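Local coordinates for protein carnitinyl-CoA dehydratase (Mycobacterium avium, PDB 3R0O) that probably catalyses the reversible hydration and dehydration of a carnitine-derived coenzyme A thioester, as a member of the crotonase (enoyl-CoA hydratase/isomerase) family, at residues A[19-22]-A[23-26]. Numbering follows the deposited sequence.
Sequences VERR and GNVA
The guanidinium of Arg21 meets Gly23 O at its edge, in plane, NE and NH1 both donating to that one oxygen, each at 3.2 Å. NE lies nearly in line with the carbonyl, while NH1 is tilted from the plane of the Gly23 carbonyl. Bends at chi2 (-78°) and chi3 (-63°) fold the long chain back over the turn, a reach that suits arginine. Arg22, on the other side of the sheet, also uses its edge: NE and NH2 make weak bonds to Glu20 OE1, both 3.4 Å, a salt bridge along one strand.

Strands 17-22 and 25-30 form a beta hairpin with a two-residue loop, Gly23-Asn24, at the corners of a type II' turn from Arg22 to Val25. Arg22 N gives a nearly straight bond to Val25 O (2.9 Å, 169°); the return bond from Val25 N meets Arg22 O from above the carbonyl plane. Gly23 suits the first corner because its positive phi would bring a CB against Arg22 O. The Asn24 amide supplies an N-H, through ND2, to Glu59 O beyond the hairpin; branched, apolar Val25 is buried against Leu203 and Ala206 of helix 198-210.

In this crotonase-fold hairpin, Gly23 O accepts two bonds from the Arg21 guanidinium, whose positive charge would probably polarise it.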
ATOM      1  N   VAL A  19     -16.067 -29.989   6.777  1.00 29.14           N
ATOM      2  CA  VAL A  19     -16.729 -28.734   7.102  1.00 29.39           C
ATOM      3  C   VAL A  19     -17.593 -28.969   8.325  1.00 30.04           C
ATOM      4  O   VAL A  19     -18.180 -30.020   8.464  1.00 30.50           O
ATOM      5  CB  VAL A  19     -17.680 -28.270   5.972  1.00 29.21           C
ATOM      6  CG1 VAL A  19     -18.024 -26.806   6.142  1.00 29.65           C
ATOM      7  CG2 VAL A  19     -17.088 -28.530   4.607  1.00 28.83           C
ATOM      8  N   GLU A  20     -17.668 -27.988   9.210  1.00 30.38           N
ATOM      9  CA  GLU A  20     -18.553 -28.069  10.367  1.00 31.54           C
ATOM     10  C   GLU A  20     -19.067 -26.676  10.704  1.00 31.48           C
ATOM     11  O   GLU A  20     -18.448 -25.675  10.331  1.00 31.47           O
ATOM     12  CB  GLU A  20     -17.880 -28.776  11.567  1.00 31.84           C
ATOM     13  CG  GLU A  20     -16.735 -28.036  12.261  1.00 33.44           C
ATOM     14  CD  GLU A  20     -15.804 -28.980  13.048  1.00 35.98           C
ATOM     15  OE1 GLU A  20     -15.927 -29.030  14.294  1.00 35.49           O
ATOM     16  OE2 GLU A  20     -14.954 -29.665  12.423  1.00 35.37           O
ATOM     17  N   ARG A  21     -20.214 -26.611  11.363  1.00 32.11           N
ATOM     18  CA  ARG A  21     -20.762 -25.344  11.812  1.00 32.89           C
ATOM     19  C   ARG A  21     -20.441 -25.088  13.269  1.00 33.44           C
ATOM     20  O   ARG A  21     -20.497 -26.005  14.075  1.00 34.25           O
ATOM     21  CB  ARG A  21     -22.270 -25.321  11.602  1.00 33.44           C
ATOM     22  CG  ARG A  21     -22.667 -25.184  10.149  1.00 35.61           C
ATOM     23  CD  ARG A  21     -22.514 -23.740   9.675  1.00 37.17           C
ATOM     24  NE  ARG A  21     -23.418 -22.862  10.405  1.00 38.89           N
ATOM     25  CZ  ARG A  21     -24.698 -22.672  10.087  1.00 41.51           C
ATOM     26  NH1 ARG A  21     -25.447 -21.856  10.823  1.00 43.11           N
ATOM     27  NH2 ARG A  21     -25.238 -23.294   9.038  1.00 39.36           N
ATOM     28  N   ARG A  22     -20.067 -23.849  13.596  1.00 33.53           N
ATOM     29  CA  ARG A  22     -20.004 -23.382  14.990  1.00 33.85           C
ATOM     30  C   ARG A  22     -20.757 -22.050  15.029  1.00 33.64           C
ATOM     31  O   ARG A  22     -20.214 -21.002  14.610  1.00 32.72           O
ATOM     32  CB  ARG A  22     -18.557 -23.169  15.462  1.00 34.38           C
ATOM     33  CG  ARG A  22     -17.582 -24.323  15.212  1.00 35.95           C
ATOM     34  CD  ARG A  22     -17.596 -25.357  16.351  1.00 40.26           C
ATOM     35  NE  ARG A  22     -16.483 -26.299  16.199  1.00 42.84           N
ATOM     36  CZ  ARG A  22     -15.330 -26.228  16.870  1.00 42.98           C
ATOM     37  NH1 ARG A  22     -15.132 -25.272  17.776  1.00 43.49           N
ATOM     38  NH2 ARG A  22     -14.375 -27.122  16.640  1.00 42.88           N
ATOM     39  N   GLY A  23     -22.008 -22.081  15.494  1.00 33.21           N
ATOM     40  CA  GLY A  23     -22.872 -20.891  15.445  1.00 32.73           C
ATOM     41  C   GLY A  23     -23.051 -20.453  13.998  1.00 31.46           C
ATOM     42  O   GLY A  23     -23.353 -21.273  13.139  1.00 31.72           O
ATOM     43  N   ASN A  24     -22.836 -19.170  13.718  1.00 30.49           N
ATOM     44  CA  ASN A  24     -22.937 -18.638  12.345  1.00 29.08           C
ATOM     45  C   ASN A  24     -21.595 -18.763  11.558  1.00 27.02           C
ATOM     46  O   ASN A  24     -21.359 -18.010  10.606  1.00 26.52           O
ATOM     47  CB  ASN A  24     -23.437 -17.164  12.372  1.00 28.90           C
ATOM     48  CG  ASN A  24     -24.938 -17.003  12.843  1.00 31.48           C
ATOM     49  OD1 ASN A  24     -25.217 -16.262  13.791  1.00 30.41           O
ATOM     50  ND2 ASN A  24     -25.886 -17.648  12.138  1.00 30.27           N
ATOM     51  N   VAL A  25     -20.704 -19.669  11.982  1.00 25.28           N
ATOM     52  CA  VAL A  25     -19.384 -19.831  11.335  1.00 23.02           C
ATOM     53  C   VAL A  25     -19.220 -21.205  10.686  1.00 22.57           C
ATOM     54  O   VAL A  25     -19.540 -22.244  11.288  1.00 23.38           O
ATOM     55  CB  VAL A  25     -18.164 -19.564  12.300  1.00 23.19           C
ATOM     56  CG1 VAL A  25     -16.819 -19.645  11.542  1.00 21.74           C
ATOM     57  CG2 VAL A  25     -18.292 -18.220  13.023  1.00 21.23           C
ATOM     58  N   ALA A  26     -18.737 -21.203   9.448  1.00 20.46           N
ATOM     59  CA  ALA A  26     -18.378 -22.431   8.759  1.00 19.35           C
ATOM     60  C   ALA A  26     -16.889 -22.614   8.909  1.00 18.80           C
ATOM     61  O   ALA A  26     -16.106 -21.761   8.450  1.00 18.34           O
ATOM     62  CB  ALA A  26     -18.759 -22.367   7.290  1.00 18.53           C
TER